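Local coordinates for N-carbamoylsarcosine amidase related protein (Thermoplasma acidophilum, PDB 3EEF) that probably hydrolyses N-carbamoylsarcosine or related amides, as a zinc-binding member of the isochorismatase-like cysteine hydrolase family, at residues D56-I59 / R64-M67; F14-L19 / I76-P81. One frame throughout, in Å; residues are numbered along the deposited sequence.

Interaction 1 (D56-I59 / R64-M67); sequences DPEI and RHSM. With ZN (zinc ion), chain C.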
loop_
_atom_site.group_PDB
_atom_site.type_symbol
_atom_site.label_atom_id
_atom_site.label_comp_id
_atom_site.label_asym_id
_atom_site.label_seq_id
_atom_site.Cartn_x
_atom_site.Cartn_y
_atom_site.Cartn_z
ATOM N N ASP A 56 18.327 2.596 -2.199
ATOM C CA ASP A 56 17.172 2.964 -1.391
ATOM C C ASP A 56 17.081 4.498 -1.273
ATOM O O ASP A 56 18.090 5.183 -1.159
ATOM C CB ASP A 56 17.217 2.298 -0.019
ATOM C CG ASP A 56 16.882 0.823 -0.080
ATOM O OD1 ASP A 56 16.355 0.355 -1.099
ATOM O OD2 ASP A 56 17.150 0.125 0.891
ATOM N N PRO A 57 15.858 5.046 -1.298
ATOM C CA PRO A 57 15.660 6.510 -1.309
ATOM C C PRO A 57 16.442 7.239 -0.238
ATOM O O PRO A 57 16.988 8.315 -0.492
ATOM C CB PRO A 57 14.168 6.664 -1.034
ATOM C CG PRO A 57 13.565 5.363 -1.523
ATOM C CD PRO A 57 14.581 4.317 -1.227
ATOM N N GLU A 58 16.512 6.660 0.953
ATOM C CA GLU A 58 17.124 7.374 2.073
ATOM C C GLU A 58 18.673 7.346 2.096
ATOM O O GLU A 58 19.276 8.030 2.927
ATOM C CB GLU A 58 16.561 6.862 3.392
ATOM C CG GLU A 58 17.274 5.669 3.917
ATOM C CD GLU A 58 16.583 5.088 5.125
ATOM O OE1 GLU A 58 17.264 4.978 6.142
ATOM O OE2 GLU A 58 15.381 4.739 5.039
ATOM N N ILE A 59 19.293 6.576 1.198
ATOM C CA ILE A 59 20.753 6.485 1.120
ATOM C C ILE A 59 21.420 7.793 0.660
ATOM O O ILE A 59 22.475 8.190 1.193
ATOM C CB ILE A 59 21.198 5.315 0.228
ATOM C CG1 ILE A 59 20.731 3.992 0.842
ATOM C CG2 ILE A 59 22.698 5.313 0.062
ATOM C CD1 ILE A 59 21.160 3.764 2.319
ATOM N N ARG A 64 25.482 5.189 3.102
ATOM C CA ARG A 64 25.284 3.786 3.404
ATOM C C ARG A 64 25.220 3.536 4.910
ATOM O O ARG A 64 25.991 4.085 5.687
ATOM C CB ARG A 64 26.368 2.919 2.767
ATOM C CG ARG A 64 26.138 2.736 1.285
ATOM C CD ARG A 64 27.417 2.483 0.539
ATOM N NE ARG A 64 27.663 1.065 0.313
ATOM C CZ ARG A 64 27.586 0.436 -0.863
ATOM N NH1 ARG A 64 27.257 1.070 -1.988
ATOM N NH2 ARG A 64 27.863 -0.858 -0.907
ATOM N N HIS A 65 24.259 2.720 5.310
ATOM C CA HIS A 65 24.118 2.302 6.712
ATOM C C HIS A 65 23.203 1.079 6.732
ATOM O O HIS A 65 22.296 0.967 5.888
ATOM C CB HIS A 65 23.567 3.463 7.581
ATOM C CG HIS A 65 22.146 3.843 7.265
ATOM N ND1 HIS A 65 21.801 4.668 6.213
ATOM C CD2 HIS A 65 20.976 3.461 7.838
ATOM C CE1 HIS A 65 20.485 4.801 6.172
ATOM N NE2 HIS A 65 19.955 4.061 7.134
ATOM N N SER A 66 23.456 0.161 7.668
ATOM C CA SER A 66 22.630 -1.017 7.852
ATOM C C SER A 66 22.281 -1.625 6.485
ATOM O O SER A 66 21.084 -1.765 6.095
ATOM C CB SER A 66 21.358 -0.653 8.651
ATOM O OG SER A 66 20.702 -1.819 9.161
HETATM N N MSE A 67 23.344 -1.966 5.761
HETATM C CA MSE A 67 23.238 -2.499 4.419
HETATM C C MSE A 67 22.855 -3.974 4.444
HETATM O O MSE A 67 23.203 -4.693 5.388
HETATM C CB MSE A 67 24.564 -2.301 3.675
HETATM C CG MSE A 67 24.975 -0.848 3.575
HETATM SE SE MSE A 67 23.602 0.255 2.682
HETATM C CE MSE A 67 23.927 -0.328 0.827
HETATM ZN ZN ZN C . 17.867 3.387 7.184
#

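Interaction 2 (F14-L19 / I76-P81); sequences FIHGRL and IDEIRP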
loop_
_atom_site.group_PDB
_atom_site.type_symbol
_atom_site.label_atom_id
_atom_site.label_comp_id
_atom_site.label_asym_id
_atom_site.label_seq_id
_atom_site.Cartn_x
_atom_site.Cartn_y
_atom_site.Cartn_z
ATOM N N PHE A 14 23.980 0.584 14.809
ATOM C CA PHE A 14 23.445 1.664 15.647
ATOM C C PHE A 14 23.718 1.479 17.147
ATOM O O PHE A 14 23.540 2.430 17.915
ATOM C CB PHE A 14 21.942 1.856 15.418
ATOM C CG PHE A 14 21.580 2.391 14.046
ATOM C CD1 PHE A 14 22.043 3.618 13.621
ATOM C CD2 PHE A 14 20.728 1.683 13.215
ATOM C CE1 PHE A 14 21.697 4.113 12.360
ATOM C CE2 PHE A 14 20.363 2.169 11.962
ATOM C CZ PHE A 14 20.847 3.385 11.535
ATOM N N ILE A 15 24.148 0.276 17.547
ATOM C CA ILE A 15 24.369 -0.078 18.959
ATOM C C ILE A 15 25.852 -0.299 19.234
ATOM O O ILE A 15 26.396 0.247 20.195
ATOM C CB ILE A 15 23.614 -1.379 19.361
ATOM C CG1 ILE A 15 22.093 -1.214 19.237
ATOM C CG2 ILE A 15 23.924 -1.778 20.814
ATOM C CD1 ILE A 15 21.511 -0.132 20.133
ATOM N N HIS A 16 26.490 -1.110 18.393
ATOM C CA HIS A 16 27.886 -1.516 18.580
ATOM C C HIS A 16 28.859 -0.864 17.619
ATOM O O HIS A 16 30.020 -0.739 17.959
ATOM C CB HIS A 16 28.055 -3.045 18.484
ATOM C CG HIS A 16 27.402 -3.788 19.603
ATOM N ND1 HIS A 16 27.662 -3.502 20.928
ATOM C CD2 HIS A 16 26.484 -4.786 19.606
ATOM C CE1 HIS A 16 26.939 -4.298 21.697
ATOM N NE2 HIS A 16 26.219 -5.090 20.922
ATOM N N GLY A 17 28.410 -0.447 16.437
ATOM C CA GLY A 17 29.347 -0.055 15.373
ATOM C C GLY A 17 29.386 1.412 14.998
ATOM O O GLY A 17 29.391 2.276 15.847
ATOM N N ARG A 18 29.375 1.684 13.700
ATOM C CA ARG A 18 29.774 2.982 13.161
ATOM C C ARG A 18 28.917 4.161 13.687
ATOM O O ARG A 18 29.434 5.265 13.885
ATOM C CB ARG A 18 29.750 2.897 11.628
ATOM C CG ARG A 18 30.258 4.116 10.893
ATOM C CD ARG A 18 30.224 3.897 9.376
ATOM N NE ARG A 18 28.885 4.071 8.828
ATOM C CZ ARG A 18 28.265 5.245 8.686
ATOM N NH1 ARG A 18 28.849 6.370 9.057
ATOM N NH2 ARG A 18 27.035 5.291 8.173
ATOM N N LEU A 19 27.626 3.928 13.931
ATOM C CA LEU A 19 26.744 5.000 14.408
ATOM C C LEU A 19 26.284 4.761 15.849
ATOM O O LEU A 19 25.262 5.273 16.284
ATOM C CB LEU A 19 25.550 5.178 13.464
ATOM C CG LEU A 19 25.830 5.819 12.103
ATOM C CD1 LEU A 19 24.640 5.607 11.138
ATOM C CD2 LEU A 19 26.152 7.308 12.266
ATOM N N ILE A 76 21.496 -7.136 17.275
ATOM C CA ILE A 76 22.546 -7.286 18.280
ATOM C C ILE A 76 22.349 -8.597 19.044
ATOM O O ILE A 76 21.209 -9.023 19.265
ATOM C CB ILE A 76 22.623 -6.073 19.245
ATOM C CG1 ILE A 76 21.386 -5.988 20.157
ATOM C CG2 ILE A 76 22.847 -4.795 18.450
ATOM C CD1 ILE A 76 21.430 -4.793 21.125
ATOM N N ASP A 77 23.462 -9.238 19.416
ATOM C CA ASP A 77 23.453 -10.572 20.059
ATOM C C ASP A 77 22.751 -10.563 21.390
ATOM O O ASP A 77 22.100 -11.530 21.751
ATOM C CB ASP A 77 24.881 -11.112 20.242
ATOM C CG ASP A 77 25.525 -11.488 18.925
ATOM O OD1 ASP A 77 24.790 -11.943 18.013
ATOM O OD2 ASP A 77 26.752 -11.329 18.794
ATOM N N GLU A 78 22.860 -9.450 22.102
ATOM C CA GLU A 78 22.194 -9.283 23.395
ATOM C C GLU A 78 20.715 -9.697 23.366
ATOM O O GLU A 78 20.221 -10.281 24.325
ATOM C CB GLU A 78 22.314 -7.831 23.878
ATOM C CG GLU A 78 23.736 -7.416 24.318
ATOM C CD GLU A 78 24.618 -6.977 23.172
ATOM O OE1 GLU A 78 24.441 -7.467 22.042
ATOM O OE2 GLU A 78 25.499 -6.135 23.403
ATOM N N ILE A 79 20.022 -9.380 22.265
ATOM C CA ILE A 79 18.586 -9.704 22.095
ATOM C C ILE A 79 18.371 -10.514 20.815
ATOM O O ILE A 79 17.436 -10.305 20.076
ATOM C CB ILE A 79 17.701 -8.429 22.118
ATOM C CG1 ILE A 79 18.157 -7.407 21.056
ATOM C CG2 ILE A 79 17.731 -7.790 23.502
ATOM C CD1 ILE A 79 17.228 -6.232 20.926
ATOM N N ARG A 80 19.290 -11.430 20.562
ATOM C CA ARG A 80 19.208 -12.338 19.454
ATOM C C ARG A 80 17.796 -12.867 19.338
ATOM O O ARG A 80 17.158 -13.199 20.341
ATOM C CB ARG A 80 20.169 -13.501 19.688
ATOM C CG ARG A 80 20.745 -14.102 18.438
ATOM C CD ARG A 80 21.446 -15.454 18.716
ATOM N NE ARG A 80 22.155 -15.503 20.004
ATOM C CZ ARG A 80 23.410 -15.091 20.227
ATOM N NH1 ARG A 80 24.148 -14.559 19.250
ATOM N NH2 ARG A 80 23.929 -15.203 21.452
ATOM N N PRO A 81 17.287 -12.938 18.114
ATOM C CA PRO A 81 15.941 -13.449 17.999
ATOM C C PRO A 81 15.911 -14.960 18.221
ATOM O O PRO A 81 16.874 -15.641 17.867
ATOM C CB PRO A 81 15.545 -13.090 16.560
ATOM C CG PRO A 81 16.583 -12.113 16.101
ATOM C CD PRO A 81 17.811 -12.469 16.826
#

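Interaction 1 (D56-I59 / R64-M67)
Glu58 and His65 meet through a shared zinc ion, each giving one of the four protein ligands of the metal site in this isochorismatase-like fold; Asp50 and His52 complete the set. The metal bonds are 2.0 Å from Glu58 OE1 to the zinc ion and 2.2 Å from His65 NE2 to the zinc ion. Glu58 OE2 stays back, 3.6 Å from the zinc ion, so the carboxylate binds through one oxygen. OE1 arrives at the edge of the His65 ring, near its plane, and the carboxylate is turned 28° from the ring. Glu58 OE1 and His65 NE2 lie 3.0 Å apart because both hold the metal; they are not hydrogen-bonded. On the far side of the imidazole, ND1 is tied by a hydrogen bond to the backbone O of Gly63, which fixes the ring's rotation and leaves NE2 for zinc. Apolar packing is carried by Ile59, on the short helix 59-62 between the two ligand residues. Its CG2, anti to the backbone N, reaches toward the backbone of Arg64. Its other branch approaches the imidazole obliquely, Ile59 CD1 lying 4.0 Å from His65 CE1, and the same methyl rests 4.3 Å from the selenium, SE, of selenomethionine Met67.

Interaction 2 (F14-L19 / I76-P81)
Ile15 and His16, at the end of helix 12-15, pack on Ile76 and Glu78 of the loop that leads to strand 86-90 of the parallel sheet in this isochorismatase-like alpha/beta fold. The tight part is the isoleucine pair. Ile76 CG2 presses against Ile15 with 3.6 Å to Ile15 CB, while Ile76 CD1 continues alongside, 3.9 Å from Ile15 CG2, and the two side chains cross at about a right angle. Ile76 has CG1 between its backbone N and carbonyl carbon (chi1 68°), which sets CG2 against Ile15, and its extended chi2 carries CD1 to the same neighbour. Helix 22-40 closes over this apolar patch with Ala24 and Val28. Toward solvent the packing gives way to a polar pair. Ile15 CG2 sits over the centre of the His16 imidazole, and Ile76 CG2 comes up to the ring obliquely, 3.8 Å from His16 CD2. The ring edge then meets the Glu78 carboxylate almost coplanar, 14° between the planes. An alanine in place of Glu78 would probably leave His16 NE2 without its carboxylate partner and the imidazole freer to swing on the solvent side. Within 76-81, Arg80 NH1 forms a salt bridge with Asp77 OD1. The His-carboxylate hydrogen bond runs nearly straight, at 172°, from His16 NE2 to the syn side of Glu78 OE1, 3.2 Å away.

In the fold
Both interactions lie in connections between strands of the sheet, and each has two buried residues and one exposed; interaction 1 is centred about 17 Å from the centre of the chain, interaction 2 about 13 Å. Interaction 1 is local, its segments separated by one short helix, and a metal ion supplies its polar bonds. Interaction 2 spans 57 residues, contains no metal, and combines apolar packing with a histidine-carboxylate hydrogen bond on its solvent side; the nearest side-chain atom of Ile15 lies about 14 Å from the zinc ion. Interaction 1 is nested in the loop closed by interaction 2. The two touch where Phe14 CZ lies 3.7 Å from His65 CD2, and Arg18 NH2 makes a weak hydrogen bond to Arg64 O.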